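Local coordinates for protein mitochondrial enolase superfamily member 1 (Homo sapiens, PDB 4A35) that catalyses the magnesium-dependent dehydration of L-fuconate to 2-keto-3-deoxy-L-fuconate, a step in the breakdown of L-fucose, at residues C68-L73 with T116-N121; A122-W127 with L333-E338; R233-I238 with L248-N253. One frame throughout, in Å; residues are numbered along the deposited sequence.

Contact 1 of 3, residues C68-L73 with T116-N121; sequences CAVNAL and TAAVLN
Val70 of helix 63-73 lies against Ala118 and Val119 of helix 110-131, where the short axes pass 9.6 Å apart at a crossing angle of -59°. From its CB, the Val70 side chain forks into two methyls with different partners. CG1, anti to the backbone N (chi1 170°), runs past the Val119 side chain in the opposite sense and touches Val119 CG2 at 3.8 Å. CG2, lying beside the backbone N, faces the methyl of Ala118, with Val70 CG2 4.3 Å from Ala118 CB. One turn on, Leu73 crosses Thr116 at about a right angle and brings CD1 to 3.6 Å from Thr116 OG1. That hydroxyl is hydrogen-bonded to the carbonyl O of Val112, one turn back in its own helix, so toward Leu73 it acts as a packing surface. One side of helix 63-73 thus faces helix 110-131 and, through Val70, Leu10 and Val12 of strand 7-16, while Cys68, Ala69 and Ala72 meet Val65 and Glu64 of the second subunit. Between the two segments the contact is buried and mainly apolar: methyls meet in van der Waals packing, and the one hydroxyl touched spends its bond within its own helix.

Contact 2 of 3, residues A122-W127 with L333-E338; sequences AVWDLW and LGSVNE
This contact is part of the interface between the two domains of the enolase-superfamily fold: Trp124, on helix 110-131 of the N-terminal capping domain, packs on Val336 and Asn337 in the first turn of helix 335-348 of the barrel domain. Trp124 CG is anti to the carbonyl carbon (chi1 -81°), which carries the indole across to the barrel helix. Val336 sits over one face of the ring in a CH-pi contact, its CB 3.4 Å from the centroid of the five-membered ring and almost on the ring normal. Its two methyls spread over the same face: Val336 CG2 lies 3.7 Å from Trp124 CG, at the pyrrole end, while CG1 reaches over the six-membered ring and comes 3.8 Å from Trp124 CH2. The opposite face receives Trp127 near its rim, and Phe89 of helix 89-97 stacks with the indole as well. Ser335 OG approaches obliquely, 3.5 Å from Trp124 CD1, while hydrogen-bonding to Asn121 one turn back on the capping-domain helix. The Asn337 amide is held by both of its ends, ND2 giving a hydrogen bond to the carbonyl O of Cys150 and OD1 accepting one from the indole. In that second bond Trp124 NE1 lies 2.9 Å from Asn337 OD1 with an N-H...O angle of 155°, the oxygen close to the ring plane but the donor 43° out of the amide carbonyl plane.

Contact 3 of 3, residues R233-I238 with L248-N253; sequences RRCQII and LMMDAN. With MG (magnesium ion), chain B.
Cys235 and Ile238, one turn apart on helix 228-242, meet Met250 and Leu248 on the outward-facing side of strand 247-251. The closer pair is Cys235 SG and Met250 CE at 3.8 Å; the Met250 chain, extended beyond CG (chi2 171°, chi3 -177°), brings its terminal methyl up to the sulfur. Ile238 lies nearly perpendicular to Leu248, with Ile238 CG2 resting 4.0 Å from Leu248 CD1. All four side chains are buried, whereas Arg233, Gln236 and Ile237 of the same helix are partly exposed and take no part in this packing. Along the strand the chemistry changes from apolar to polar. Asp251 OD2 binds the magnesium ion at 2.2 Å and also accepts a hydrogen bond from Lys223. Asp251 OD1 receives Asn253 N at 3.0 Å in an Asx turn, and metal-bound water 1 donates to Asp251 OD1 at 2.6 Å. With OD2 on the metal and OD1 held twice, the carboxylate should have little freedom to turn. Glu277, Glu306 and three waters complete the metal shell. The packing belongs to the beta-alpha-beta unit of strand 219-223, helix 228-242 and strand 247-251, and metal ligands at the C-terminal ends of barrel strands are characteristic of the enolase superfamily.

In the fold
Contacts 1 and 2 share helix 110-131 and lie about 11 Å apart between centres. They touch directly: Asn121 OD1 is 2.6 Å from Ser335 OG, and Leu120 CD1 packs 3.8 Å from Gly334 O. The same long helix therefore passes from packing within the capping domain to the seam with the barrel. Contact 3 lies across the chain's centre, about 36 Å from contact 1 and about 34 Å from contact 2 between centres, and is nested in the long chain loop that contact 2 closes. It alone holds active-site residues: the magnesium ligand Asp251 and Asn253, which probably binds substrate. The other two belong to the framework away from that site.

Contact 1 of 3, residues C68-L73 with T116-N121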
loop_
_atom_site.group_PDB
_atom_site.type_symbol
_atom_site.label_atom_id
_atom_site.label_comp_id
_atom_site.label_asym_id
_atom_site.label_seq_id
_atom_site.Cartn_x
_atom_site.Cartn_y
_atom_site.Cartn_z
ATOM N N CYS A 68 9.564 -13.295 -3.542
ATOM C CA CYS A 68 10.692 -12.711 -2.813
ATOM C C CYS A 68 10.303 -12.302 -1.374
ATOM O O CYS A 68 11.037 -12.561 -0.408
ATOM C CB CYS A 68 11.223 -11.500 -3.577
ATOM S SG CYS A 68 12.842 -10.951 -2.999
ATOM N N ALA A 69 9.136 -11.673 -1.252
ATOM C CA ALA A 69 8.667 -11.181 0.044
ATOM C C ALA A 69 8.226 -12.368 0.933
ATOM O O ALA A 69 8.442 -12.299 2.158
ATOM C CB ALA A 69 7.519 -10.191 -0.161
ATOM N N VAL A 70 7.686 -13.463 0.335
ATOM C CA VAL A 70 7.365 -14.673 1.115
ATOM C C VAL A 70 8.716 -15.197 1.727
ATOM O O VAL A 70 8.785 -15.492 2.925
ATOM C CB VAL A 70 6.605 -15.770 0.318
ATOM C CG1 VAL A 70 6.540 -17.092 1.152
ATOM C CG2 VAL A 70 5.183 -15.281 -0.039
ATOM N N ASN A 71 9.785 -15.278 0.907
ATOM C CA ASN A 71 11.122 -15.690 1.374
ATOM C C ASN A 71 11.632 -14.792 2.516
ATOM O O ASN A 71 12.238 -15.321 3.458
ATOM C CB ASN A 71 12.130 -15.756 0.196
ATOM C CG ASN A 71 11.836 -16.968 -0.683
ATOM O OD1 ASN A 71 11.423 -18.024 -0.177
ATOM N ND2 ASN A 71 12.063 -16.876 -1.996
ATOM N N ALA A 72 11.345 -13.456 2.473
ATOM C CA ALA A 72 11.729 -12.522 3.548
ATOM C C ALA A 72 10.965 -12.809 4.832
ATOM O O ALA A 72 11.496 -12.580 5.927
ATOM C CB ALA A 72 11.503 -11.065 3.096
ATOM N N LEU A 73 9.722 -13.300 4.721
ATOM C CA LEU A 73 8.932 -13.572 5.924
ATOM C C LEU A 73 9.149 -14.953 6.506
ATOM O O LEU A 73 8.796 -15.187 7.670
ATOM C CB LEU A 73 7.428 -13.438 5.586
ATOM C CG LEU A 73 6.927 -12.007 5.349
ATOM C CD1 LEU A 73 5.586 -12.017 4.596
ATOM C CD2 LEU A 73 6.872 -11.214 6.653
ATOM N N THR A 116 2.299 -11.825 3.207
ATOM C CA THR A 116 1.807 -12.167 4.542
ATOM C C THR A 116 0.512 -13.021 4.432
ATOM O O THR A 116 0.376 -14.061 5.140
ATOM C CB THR A 116 1.509 -10.877 5.369
ATOM O OG1 THR A 116 2.721 -10.138 5.561
ATOM C CG2 THR A 116 0.861 -11.198 6.719
ATOM N N ALA A 117 -0.406 -12.640 3.500
ATOM C CA ALA A 117 -1.662 -13.386 3.335
ATOM C C ALA A 117 -1.370 -14.825 2.856
ATOM O O ALA A 117 -1.961 -15.765 3.397
ATOM C CB ALA A 117 -2.617 -12.685 2.334
ATOM N N ALA A 118 -0.377 -14.998 1.980
ATOM C CA ALA A 118 -0.014 -16.324 1.455
ATOM C C ALA A 118 0.527 -17.242 2.570
ATOM O O ALA A 118 0.113 -18.406 2.669
ATOM C CB ALA A 118 1.013 -16.184 0.321
ATOM N N VAL A 119 1.391 -16.692 3.443
ATOM C CA VAL A 119 1.984 -17.439 4.572
ATOM C C VAL A 119 0.877 -17.786 5.573
ATOM O O VAL A 119 0.744 -18.963 5.984
ATOM C CB VAL A 119 3.139 -16.625 5.214
ATOM C CG1 VAL A 119 3.572 -17.212 6.552
ATOM C CG2 VAL A 119 4.340 -16.520 4.245
ATOM N N LEU A 120 0.112 -16.756 5.995
ATOM C CA LEU A 120 -0.992 -16.986 6.964
ATOM C C LEU A 120 -2.056 -17.976 6.415
ATOM O O LEU A 120 -2.556 -18.824 7.195
ATOM C CB LEU A 120 -1.631 -15.644 7.347
ATOM C CG LEU A 120 -0.835 -14.770 8.334
ATOM C CD1 LEU A 120 -1.497 -13.377 8.539
ATOM C CD2 LEU A 120 -0.706 -15.458 9.707
ATOM N N ASN A 121 -2.380 -17.930 5.089
ATOM C CA ASN A 121 -3.305 -18.881 4.468
ATOM C C ASN A 121 -2.803 -20.310 4.644
ATOM O O ASN A 121 -3.605 -21.185 4.894
ATOM C CB ASN A 121 -3.562 -18.588 2.961
ATOM C CG ASN A 121 -4.454 -17.351 2.759
ATOM O OD1 ASN A 121 -5.152 -16.913 3.681
ATOM N ND2 ASN A 121 -4.487 -16.777 1.550
#

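Contact 2 of 3, residues A122-W127 with L333-E338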
loop_
_atom_site.group_PDB
_atom_site.type_symbol
_atom_site.label_atom_id
_atom_site.label_comp_id
_atom_site.label_asym_id
_atom_site.label_seq_id
_atom_site.Cartn_x
_atom_site.Cartn_y
_atom_site.Cartn_z
ATOM N N ALA A 122 -1.460 -20.548 4.463
ATOM C CA ALA A 122 -0.874 -21.871 4.627
ATOM C C ALA A 122 -0.990 -22.338 6.119
ATOM O O ALA A 122 -1.289 -23.501 6.396
ATOM C CB ALA A 122 0.590 -21.855 4.138
ATOM N N VAL A 123 -0.864 -21.411 7.077
ATOM C CA VAL A 123 -0.979 -21.792 8.496
ATOM C C VAL A 123 -2.447 -22.168 8.835
ATOM O O VAL A 123 -2.680 -23.172 9.505
ATOM C CB VAL A 123 -0.428 -20.657 9.424
ATOM C CG1 VAL A 123 -0.679 -20.972 10.896
ATOM C CG2 VAL A 123 1.081 -20.426 9.189
ATOM N N TRP A 124 -3.434 -21.373 8.347
ATOM C CA TRP A 124 -4.883 -21.683 8.568
ATOM C C TRP A 124 -5.222 -23.034 7.921
ATOM O O TRP A 124 -5.909 -23.849 8.531
ATOM C CB TRP A 124 -5.763 -20.568 8.003
ATOM C CG TRP A 124 -5.850 -19.407 8.950
ATOM C CD1 TRP A 124 -5.093 -18.263 8.935
ATOM C CD2 TRP A 124 -6.679 -19.328 10.112
ATOM N NE1 TRP A 124 -5.379 -17.494 10.039
ATOM C CE2 TRP A 124 -6.425 -18.075 10.723
ATOM C CE3 TRP A 124 -7.689 -20.161 10.647
ATOM C CZ2 TRP A 124 -7.093 -17.659 11.880
ATOM C CZ3 TRP A 124 -8.410 -19.712 11.757
ATOM C CH2 TRP A 124 -8.109 -18.476 12.361
ATOM N N ASP A 125 -4.669 -23.309 6.722
ATOM C CA ASP A 125 -4.918 -24.604 6.043
ATOM C C ASP A 125 -4.388 -25.755 6.886
ATOM O O ASP A 125 -5.135 -26.702 7.195
ATOM C CB ASP A 125 -4.283 -24.619 4.643
ATOM C CG ASP A 125 -4.551 -25.923 3.880
ATOM O OD1 ASP A 125 -5.764 -26.287 3.705
ATOM O OD2 ASP A 125 -3.567 -26.543 3.410
ATOM N N LEU A 126 -3.151 -25.606 7.365
ATOM C CA LEU A 126 -2.511 -26.611 8.197
ATOM C C LEU A 126 -3.289 -26.861 9.498
ATOM O O LEU A 126 -3.560 -28.026 9.854
ATOM C CB LEU A 126 -1.079 -26.147 8.498
ATOM C CG LEU A 126 -0.242 -27.049 9.419
ATOM C CD1 LEU A 126 -0.150 -28.514 8.883
ATOM C CD2 LEU A 126 1.164 -26.436 9.614
ATOM N N TRP A 127 -3.646 -25.795 10.200
ATOM C CA TRP A 127 -4.378 -25.879 11.460
ATOM C C TRP A 127 -5.726 -26.601 11.237
ATOM O O TRP A 127 -6.036 -27.577 11.941
ATOM C CB TRP A 127 -4.587 -24.437 12.025
ATOM C CG TRP A 127 -5.282 -24.378 13.353
ATOM C CD1 TRP A 127 -5.455 -25.405 14.240
ATOM C CD2 TRP A 127 -5.896 -23.226 13.951
ATOM N NE1 TRP A 127 -6.147 -24.970 15.341
ATOM C CE2 TRP A 127 -6.367 -23.621 15.224
ATOM C CE3 TRP A 127 -5.966 -21.868 13.597
ATOM C CZ2 TRP A 127 -7.034 -22.734 16.085
ATOM C CZ3 TRP A 127 -6.590 -20.984 14.469
ATOM C CH2 TRP A 127 -7.095 -21.414 15.704
ATOM N N LEU A 333 -6.264 -8.891 1.975
ATOM C CA LEU A 333 -6.134 -8.598 3.418
ATOM C C LEU A 333 -5.214 -9.636 4.072
ATOM O O LEU A 333 -4.828 -10.637 3.425
ATOM C CB LEU A 333 -7.543 -8.646 4.077
ATOM C CG LEU A 333 -8.543 -7.553 3.602
ATOM C CD1 LEU A 333 -9.894 -7.754 4.318
ATOM C CD2 LEU A 333 -8.060 -6.098 3.968
ATOM N N GLY A 334 -4.902 -9.404 5.338
ATOM C CA GLY A 334 -4.024 -10.261 6.115
ATOM C C GLY A 334 -4.667 -11.599 6.499
ATOM O O GLY A 334 -4.902 -11.861 7.677
ATOM N N SER A 335 -5.011 -12.430 5.465
ATOM C CA SER A 335 -5.548 -13.795 5.570
ATOM C C SER A 335 -6.862 -13.841 6.422
ATOM O O SER A 335 -7.595 -12.861 6.505
ATOM C CB SER A 335 -4.453 -14.726 6.107
ATOM O OG SER A 335 -4.820 -16.110 6.182
ATOM N N VAL A 336 -7.116 -14.969 7.069
ATOM C CA VAL A 336 -8.324 -15.168 7.849
ATOM C C VAL A 336 -8.369 -14.124 8.998
ATOM O O VAL A 336 -9.420 -13.498 9.217
ATOM C CB VAL A 336 -8.406 -16.652 8.341
ATOM C CG1 VAL A 336 -9.634 -16.857 9.245
ATOM C CG2 VAL A 336 -8.468 -17.598 7.130
ATOM N N ASN A 337 -7.215 -13.865 9.641
ATOM C CA ASN A 337 -7.160 -12.969 10.820
ATOM C C ASN A 337 -7.739 -11.589 10.517
ATOM O O ASN A 337 -8.652 -11.158 11.189
ATOM C CB ASN A 337 -5.742 -12.819 11.342
ATOM C CG ASN A 337 -4.998 -14.140 11.434
ATOM O OD1 ASN A 337 -4.670 -14.749 10.421
ATOM N ND2 ASN A 337 -4.695 -14.596 12.637
ATOM N N GLU A 338 -7.235 -10.932 9.483
ATOM C CA GLU A 338 -7.704 -9.601 9.155
ATOM C C GLU A 338 -9.105 -9.638 8.541
ATOM O O GLU A 338 -9.912 -8.734 8.834
ATOM C CB GLU A 338 -6.727 -8.904 8.248
ATOM C CG GLU A 338 -7.040 -7.406 8.217
ATOM C CD GLU A 338 -5.964 -6.556 7.558
ATOM O OE1 GLU A 338 -5.385 -6.993 6.539
ATOM O OE2 GLU A 338 -5.747 -5.418 8.039
#

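Contact 3 of 3, residues R233-I238 with L248-N253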
loop_
_atom_site.group_PDB
_atom_site.type_symbol
_atom_site.label_atom_id
_atom_site.label_comp_id
_atom_site.label_asym_id
_atom_site.label_seq_id
_atom_site.Cartn_x
_atom_site.Cartn_y
_atom_site.Cartn_z
ATOM N N ARG A 233 -23.675 -0.897 -25.189
ATOM C CA ARG A 233 -23.859 -2.060 -26.071
ATOM C C ARG A 233 -23.971 -3.373 -25.243
ATOM O O ARG A 233 -24.918 -4.134 -25.439
ATOM C CB ARG A 233 -22.690 -2.183 -27.098
ATOM C CG ARG A 233 -22.592 -3.568 -27.817
ATOM C CD ARG A 233 -21.364 -3.686 -28.709
ATOM N NE ARG A 233 -20.142 -4.055 -27.981
ATOM C CZ ARG A 233 -19.706 -5.304 -27.777
ATOM N NH1 ARG A 233 -20.412 -6.350 -28.222
ATOM N NH2 ARG A 233 -18.564 -5.518 -27.125
ATOM N N ARG A 234 -23.003 -3.633 -24.338
ATOM C CA ARG A 234 -22.963 -4.873 -23.574
ATOM C C ARG A 234 -24.030 -4.940 -22.463
ATOM O O ARG A 234 -24.568 -6.025 -22.215
ATOM C CB ARG A 234 -21.550 -5.152 -23.023
ATOM C CG ARG A 234 -20.513 -5.457 -24.139
ATOM C CD ARG A 234 -19.154 -5.810 -23.552
ATOM N NE ARG A 234 -18.634 -4.607 -22.936
ATOM C CZ ARG A 234 -18.472 -4.435 -21.631
ATOM N NH1 ARG A 234 -18.660 -5.454 -20.789
ATOM N NH2 ARG A 234 -18.103 -3.252 -21.154
ATOM N N CYS A 235 -24.321 -3.810 -21.777
ATOM C CA CYS A 235 -25.345 -3.783 -20.732
ATOM C C CYS A 235 -26.713 -4.014 -21.370
ATOM O O CYS A 235 -27.507 -4.758 -20.813
ATOM C CB CYS A 235 -25.301 -2.471 -19.950
ATOM S SG CYS A 235 -23.886 -2.342 -18.841
ATOM N N GLN A 236 -26.951 -3.447 -22.564
ATOM C CA GLN A 236 -28.214 -3.658 -23.312
ATOM C C GLN A 236 -28.415 -5.157 -23.626
ATOM O O GLN A 236 -29.482 -5.712 -23.342
ATOM C CB GLN A 236 -28.257 -2.838 -24.609
ATOM C CG GLN A 236 -29.651 -2.828 -25.279
ATOM C CD GLN A 236 -30.679 -2.155 -24.403
ATOM O OE1 GLN A 236 -30.576 -0.980 -24.087
ATOM N NE2 GLN A 236 -31.643 -2.899 -23.918
ATOM N N ILE A 237 -27.381 -5.808 -24.134
ATOM C CA ILE A 237 -27.445 -7.243 -24.459
ATOM C C ILE A 237 -27.748 -8.059 -23.192
ATOM O O ILE A 237 -28.646 -8.904 -23.217
ATOM C CB ILE A 237 -26.158 -7.730 -25.181
ATOM C CG1 ILE A 237 -26.119 -7.191 -26.633
ATOM C CG2 ILE A 237 -26.024 -9.275 -25.140
ATOM C CD1 ILE A 237 -24.780 -7.126 -27.232
ATOM N N ILE A 238 -27.024 -7.806 -22.088
ATOM C CA ILE A 238 -27.233 -8.607 -20.885
ATOM C C ILE A 238 -28.646 -8.366 -20.327
ATOM O O ILE A 238 -29.361 -9.325 -20.055
ATOM C CB ILE A 238 -26.125 -8.364 -19.832
ATOM C CG1 ILE A 238 -24.742 -8.810 -20.404
ATOM C CG2 ILE A 238 -26.448 -9.109 -18.527
ATOM C CD1 ILE A 238 -23.518 -8.293 -19.484
ATOM N N LEU A 248 -28.385 -7.334 -11.873
ATOM C CA LEU A 248 -27.238 -6.876 -12.656
ATOM C C LEU A 248 -26.331 -5.989 -11.784
ATOM O O LEU A 248 -26.818 -5.035 -11.182
ATOM C CB LEU A 248 -27.712 -6.100 -13.906
ATOM C CG LEU A 248 -26.585 -5.542 -14.810
ATOM C CD1 LEU A 248 -25.743 -6.701 -15.430
ATOM C CD2 LEU A 248 -27.191 -4.598 -15.911
ATOM N N MET A 249 -25.012 -6.285 -11.741
ATOM C CA MET A 249 -24.024 -5.471 -11.036
ATOM C C MET A 249 -22.999 -4.955 -12.043
ATOM O O MET A 249 -22.627 -5.689 -12.955
ATOM C CB MET A 249 -23.305 -6.251 -9.911
ATOM C CG MET A 249 -24.250 -6.829 -8.926
ATOM S SD MET A 249 -24.523 -8.608 -9.273
ATOM C CE MET A 249 -24.514 -9.139 -7.616
ATOM N N MET A 250 -22.534 -3.739 -11.859
ATOM C CA MET A 250 -21.482 -3.145 -12.719
ATOM C C MET A 250 -20.172 -2.999 -11.944
ATOM O O MET A 250 -20.196 -2.732 -10.723
ATOM C CB MET A 250 -21.942 -1.798 -13.287
ATOM C CG MET A 250 -23.139 -1.962 -14.250
ATOM S SD MET A 250 -23.758 -0.315 -14.625
ATOM C CE MET A 250 -25.206 -0.693 -15.681
ATOM N N ASP A 251 -19.038 -3.061 -12.663
ATOM C CA ASP A 251 -17.720 -3.003 -12.026
ATOM C C ASP A 251 -16.792 -2.169 -12.904
ATOM O O ASP A 251 -16.541 -2.533 -14.054
ATOM C CB ASP A 251 -17.185 -4.447 -11.833
ATOM C CG ASP A 251 -15.860 -4.513 -11.064
ATOM O OD1 ASP A 251 -15.254 -3.444 -10.821
ATOM O OD2 ASP A 251 -15.400 -5.639 -10.755
ATOM N N ALA A 252 -16.384 -0.998 -12.408
ATOM C CA ALA A 252 -15.539 -0.061 -13.157
ATOM C C ALA A 252 -14.054 -0.280 -12.886
ATOM O O ALA A 252 -13.261 0.436 -13.509
ATOM C CB ALA A 252 -15.914 1.379 -12.825
ATOM N N ASN A 253 -13.674 -1.200 -11.942
ATOM C CA ASN A 253 -12.225 -1.466 -11.667
ATOM C C ASN A 253 -11.376 -0.168 -11.554
ATOM O O ASN A 253 -10.250 -0.065 -12.133
ATOM C CB ASN A 253 -11.629 -2.372 -12.787
ATOM C CG ASN A 253 -12.175 -3.778 -12.701
ATOM O OD1 ASN A 253 -13.141 -4.111 -13.383
ATOM N ND2 ASN A 253 -11.701 -4.555 -11.731
HETATM MG MG MG B . -14.215 -6.125 -9.004
HETATM O O HOH W 1 -13.527 -4.307 -9.130
HETATM O O HOH W 2 -12.390 -6.865 -10.400
HETATM O O HOH W 3 -14.432 -8.052 -9.305
#